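Local coordinates for allergen Aed a 2 (Aedes aegypti, PDB 3DXL), which binds and sequesters biogenic amines and leukotrienes of the vertebrate host, modulating blood feeding by the female mosquito, at residues A[59-62]-A[67-70]; A[70-75]-A[126-131]. One frame throughout, in Å; residues are numbered along the deposited sequence.

Contact 1: A[59-62]-A[67-70]; sequences GLYD and KFDA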
loop_
_atom_site.group_PDB
_atom_site.type_symbol
_atom_site.label_atom_id
_atom_site.label_comp_id
_atom_site.label_asym_id
_atom_site.label_seq_id
_atom_site.Cartn_x
_atom_site.Cartn_y
_atom_site.Cartn_z
ATOM N N GLY A 59 -3.015 12.125 -4.035
ATOM C CA GLY A 59 -3.294 13.490 -3.589
ATOM C C GLY A 59 -3.411 14.496 -4.721
ATOM O O GLY A 59 -3.538 15.695 -4.471
ATOM N N LEU A 60 -3.391 14.017 -5.965
ATOM C CA LEU A 60 -3.578 14.893 -7.124
ATOM C C LEU A 60 -5.003 15.399 -7.219
ATOM O O LEU A 60 -5.239 16.496 -7.732
ATOM C CB LEU A 60 -3.193 14.180 -8.419
ATOM C CG LEU A 60 -1.707 14.072 -8.710
ATOM C CD1 LEU A 60 -1.456 13.017 -9.749
ATOM C CD2 LEU A 60 -1.147 15.419 -9.165
ATOM N N TYR A 61 -5.952 14.581 -6.773
ATOM C CA TYR A 61 -7.328 15.028 -6.604
ATOM C C TYR A 61 -7.676 14.974 -5.132
ATOM O O TYR A 61 -7.525 13.937 -4.476
ATOM C CB TYR A 61 -8.344 14.242 -7.455
ATOM C CG TYR A 61 -9.767 14.734 -7.254
ATOM C CD1 TYR A 61 -10.195 15.942 -7.822
ATOM C CD2 TYR A 61 -10.670 14.023 -6.459
ATOM C CE1 TYR A 61 -11.480 16.409 -7.618
ATOM C CE2 TYR A 61 -11.962 14.486 -6.250
ATOM C CZ TYR A 61 -12.356 15.677 -6.834
ATOM O OH TYR A 61 -13.635 16.116 -6.611
ATOM N N ASP A 62 -8.128 16.111 -4.623
ATOM C CA ASP A 62 -8.523 16.259 -3.237
ATOM C C ASP A 62 -10.050 16.220 -3.174
ATOM O O ASP A 62 -10.706 17.193 -3.555
ATOM C CB ASP A 62 -7.959 17.575 -2.695
ATOM C CG ASP A 62 -8.273 17.800 -1.230
ATOM O OD1 ASP A 62 -9.242 17.201 -0.713
ATOM O OD2 ASP A 62 -7.555 18.607 -0.610
ATOM N N LYS A 67 -11.215 19.624 -5.788
ATOM C CA LYS A 67 -10.299 20.250 -6.736
ATOM C C LYS A 67 -9.071 19.372 -6.880
ATOM O O LYS A 67 -8.768 18.552 -6.001
ATOM C CB LYS A 67 -9.778 21.592 -6.219
ATOM C CG LYS A 67 -10.784 22.601 -5.774
ATOM C CD LYS A 67 -10.057 23.713 -5.050
ATOM C CE LYS A 67 -11.022 24.753 -4.563
ATOM N NZ LYS A 67 -10.298 25.953 -4.145
ATOM N N PHE A 68 -8.343 19.588 -7.969
ATOM C CA PHE A 68 -7.019 19.025 -8.144
ATOM C C PHE A 68 -5.991 19.833 -7.351
ATOM O O PHE A 68 -6.248 20.989 -6.983
ATOM C CB PHE A 68 -6.678 18.947 -9.635
ATOM C CG PHE A 68 -7.541 17.971 -10.384
ATOM C CD1 PHE A 68 -7.136 16.644 -10.530
ATOM C CD2 PHE A 68 -8.780 18.356 -10.899
ATOM C CE1 PHE A 68 -7.928 15.738 -11.200
ATOM C CE2 PHE A 68 -9.586 17.453 -11.572
ATOM C CZ PHE A 68 -9.163 16.136 -11.716
ATOM N N ASP A 69 -4.844 19.218 -7.075
ATOM C CA ASP A 69 -3.819 19.794 -6.212
ATOM C C ASP A 69 -2.465 19.390 -6.768
ATOM O O ASP A 69 -2.129 18.208 -6.796
ATOM C CB ASP A 69 -4.006 19.284 -4.773
ATOM C CG ASP A 69 -3.133 20.007 -3.761
ATOM O OD1 ASP A 69 -2.168 20.696 -4.148
ATOM O OD2 ASP A 69 -3.415 19.864 -2.553
ATOM N N ALA A 70 -1.695 20.367 -7.237
ATOM C CA ALA A 70 -0.399 20.084 -7.837
ATOM C C ALA A 70 0.738 19.983 -6.820
ATOM O O ALA A 70 1.881 19.707 -7.192
ATOM C CB ALA A 70 -0.072 21.126 -8.897
HETATM O O HOH W 1 -1.197 17.458 -4.036
HETATM O O HOH W 2 -4.388 16.675 -2.103
HETATM O O HOH W 3 -6.087 20.479 -1.708
#

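Contact 2: A[70-75]-A[126-131]; sequences ASVIQE and NLFHGN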
loop_
_atom_site.group_PDB
_atom_site.type_symbol
_atom_site.label_atom_id
_atom_site.label_comp_id
_atom_site.label_asym_id
_atom_site.label_seq_id
_atom_site.Cartn_x
_atom_site.Cartn_y
_atom_site.Cartn_z
ATOM N N ALA A 70 -1.695 20.367 -7.237
ATOM C CA ALA A 70 -0.399 20.084 -7.837
ATOM C C ALA A 70 0.738 19.983 -6.820
ATOM O O ALA A 70 1.881 19.707 -7.192
ATOM C CB ALA A 70 -0.072 21.126 -8.897
ATOM N N SER A 71 0.422 20.190 -5.543
ATOM C CA SER A 71 1.444 20.206 -4.501
ATOM C C SER A 71 2.270 18.921 -4.480
ATOM O O SER A 71 3.486 18.974 -4.311
ATOM C CB SER A 71 0.823 20.458 -3.123
ATOM O OG SER A 71 0.083 21.669 -3.112
ATOM N N VAL A 72 1.613 17.774 -4.670
ATOM C CA VAL A 72 2.318 16.493 -4.642
ATOM C C VAL A 72 3.349 16.382 -5.771
ATOM O O VAL A 72 4.378 15.742 -5.601
ATOM C CB VAL A 72 1.346 15.274 -4.619
ATOM C CG1 VAL A 72 0.510 15.204 -5.888
ATOM C CG2 VAL A 72 2.114 13.982 -4.413
ATOM N N ILE A 73 3.089 17.033 -6.911
ATOM C CA ILE A 73 4.037 17.013 -8.022
ATOM C C ILE A 73 5.367 17.652 -7.605
ATOM O O ILE A 73 6.438 17.092 -7.849
ATOM C CB ILE A 73 3.446 17.703 -9.274
ATOM C CG1 ILE A 73 2.253 16.895 -9.786
ATOM C CG2 ILE A 73 4.520 17.889 -10.365
ATOM C CD1 ILE A 73 1.402 17.648 -10.801
ATOM N N GLN A 74 5.290 18.814 -6.962
ATOM C CA GLN A 74 6.498 19.485 -6.481
ATOM C C GLN A 74 7.183 18.705 -5.351
ATOM O O GLN A 74 8.410 18.621 -5.318
ATOM C CB GLN A 74 6.203 20.928 -6.066
ATOM C CG GLN A 74 5.720 21.837 -7.215
ATOM C CD GLN A 74 6.714 21.977 -8.377
ATOM O OE1 GLN A 74 7.933 21.829 -8.213
ATOM N NE2 GLN A 74 6.186 22.278 -9.563
ATOM N N GLU A 75 6.393 18.111 -4.448
ATOM C CA GLU A 75 6.944 17.275 -3.383
ATOM C C GLU A 75 7.676 16.077 -3.975
ATOM O O GLU A 75 8.779 15.725 -3.546
ATOM C CB GLU A 75 5.844 16.793 -2.429
ATOM C CG GLU A 75 5.358 17.838 -1.438
ATOM C CD GLU A 75 6.476 18.394 -0.566
ATOM O OE1 GLU A 75 7.249 17.600 0.014
ATOM O OE2 GLU A 75 6.577 19.633 -0.473
ATOM N N ASN A 126 7.386 9.139 -15.368
ATOM C CA ASN A 126 8.736 9.175 -14.815
ATOM C C ASN A 126 8.767 9.581 -13.349
ATOM O O ASN A 126 9.463 8.961 -12.535
ATOM C CB ASN A 126 9.629 10.104 -15.636
ATOM C CG ASN A 126 9.980 9.531 -16.992
ATOM O OD1 ASN A 126 9.600 8.421 -17.339
ATOM N ND2 ASN A 126 10.714 10.313 -17.782
ATOM N N LEU A 127 8.011 10.614 -13.004
ATOM C CA LEU A 127 8.041 11.179 -11.660
ATOM C C LEU A 127 7.476 10.246 -10.599
ATOM O O LEU A 127 7.953 10.240 -9.457
ATOM C CB LEU A 127 7.259 12.485 -11.641
ATOM C CG LEU A 127 7.475 13.480 -10.509
ATOM C CD1 LEU A 127 8.948 13.809 -10.358
ATOM C CD2 LEU A 127 6.707 14.747 -10.825
ATOM N N PHE A 128 6.443 9.501 -10.971
ATOM C CA PHE A 128 5.703 8.678 -10.025
ATOM C C PHE A 128 6.010 7.195 -10.184
ATOM O O PHE A 128 5.161 6.333 -9.921
ATOM C CB PHE A 128 4.217 8.991 -10.117
ATOM C CG PHE A 128 3.857 10.300 -9.501
ATOM C CD1 PHE A 128 3.741 10.420 -8.117
ATOM C CD2 PHE A 128 3.669 11.434 -10.287
ATOM C CE1 PHE A 128 3.420 11.634 -7.525
ATOM C CE2 PHE A 128 3.352 12.652 -9.703
ATOM C CZ PHE A 128 3.222 12.759 -8.323
ATOM N N HIS A 129 7.248 6.906 -10.582
ATOM C CA HIS A 129 7.813 5.540 -10.526
ATOM C C HIS A 129 7.093 4.563 -11.446
ATOM O O HIS A 129 6.922 3.385 -11.108
ATOM C CB HIS A 129 7.896 5.003 -9.083
ATOM C CG HIS A 129 8.582 5.935 -8.143
ATOM N ND1 HIS A 129 9.873 6.381 -8.343
ATOM C CD2 HIS A 129 8.156 6.506 -6.994
ATOM C CE1 HIS A 129 10.209 7.195 -7.357
ATOM N NE2 HIS A 129 9.186 7.282 -6.522
ATOM N N GLY A 130 6.682 5.067 -12.609
ATOM C CA GLY A 130 6.092 4.258 -13.659
ATOM C C GLY A 130 7.062 3.909 -14.772
ATOM O O GLY A 130 6.755 3.064 -15.604
ATOM N N ASN A 131 8.226 4.559 -14.799
ATOM C CA ASN A 131 9.245 4.263 -15.807
ATOM C C ASN A 131 10.020 3.023 -15.371
ATOM O O ASN A 131 10.733 3.048 -14.371
ATOM C CB ASN A 131 10.176 5.464 -16.010
ATOM C CG ASN A 131 11.219 5.235 -17.096
ATOM O OD1 ASN A 131 11.917 4.224 -17.107
ATOM N ND2 ASN A 131 11.330 6.188 -18.014
#

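Contact 1: A[59-62]-A[67-70]
Y61 and F68 form the non-hydrogen-bonded pair of a short antiparallel hairpin, with their CA atoms 4.3 Å apart, and their rings make the tightly packed side of the contact. The stack is T-shaped, centroids of the Y61 and F68 rings 5.2 Å apart and planes at 64°. The edge of Y61 is directed at a face of F68, so that Y61 CD1 stands over the ring centre, 4.0 Å from F68 CZ. With CG of Y61 anti to the backbone N (chi1 180°), the phenol ring also runs beside the K67 carbonyl, and its hydroxyl goes on to hydrogen-bond T102 O. Backbone bonds fix the register on both sides of the aromatic pair. L60 O accepts a 2.8 Å bond from D69 N, which lies 40° out of the carbonyl plane, and a CA-H...O contact from F68 CA at 3.1 Å. Beyond the rings, D62 N donates to K67 O at 2.9 Å, while the return bond from K67 N to D62 O is weak.

The solvent side, with D62, K67 and D69, is bridged largely by water. D62 OD2 and D69 OD2 approach to 4.7 Å, and one water donates to both carboxylates, probably easing the repulsion of their like charges. A second water links G59 O to D69 O. The other oxygen of each carboxylate is held locally, D62 OD1 by V64 N and A65 N of the turn, D69 OD1 by S71 OG.

G59, with positive phi, follows helix 45-58 and leads into the hairpin, which in turn runs on into helix 71-79. The face of the hairpin that carries Y61 and F68 lies against helix 106-119, where F68 meets V109, A112 and Y113, while L60 packs on L55 of helix 45-58 and Y92 of helix 86-97.

Contact 2: A[70-75]-A[126-131]
The hydrogen bond from N131 ND2 to N126 OD1, 2.9 Å long and nearly straight at 163°, spans the turn that presents L127 and F128 to V72 and I73 of helix 71-79. OD1 lies almost in the N131 amide plane, although the donor sits well above the carbonyl plane of N126. N131 is also the N-cap of helix 132-142, its OD1 accepting from L134 N.

Across the contact only carbon surfaces meet side chain to side chain. With CG of L127 anti to the backbone N (chi1 -161°), its CD2 reaches 3.9 Å from I73 CG2 and 3.8 Å from I73 O, the two side chains crossing at about a right angle. V72 CG2 approaches the edge of the F128 ring near its plane, 4.1 Å from CE1, and I73 CG1 is a looser 4.4 Å from F128 CE2. F128 also lies close to W37, which binds leukotriene E4, as does G130 in the same turn.

Shape and apolar burial thus join the two segments, whereas polar bonds shape the turn and, through Q76 NE2 to L127 O, tie it to the same helix 71-79.

In the fold
The two contacts share A70 and meet at L60, whose CD2 packs 3.7 Å from V72 CG1 and 3.8 Å from I73 CG1, so the hairpin and the start of helix 71-79 pack on each other through L60. Contact 1 is local in sequence and partly buried: backbone bonds, a ring stack and bridging waters hold it, and one of its faces meets solvent. Contact 2 brings together residues some fifty positions apart, and all four that touch are buried and meet without a hydrogen bond between the segments. Each has a residue near W37, F128 closer than L60, which is consistent with both bordering the N-terminal lipid pocket of this odorant-binding-type domain.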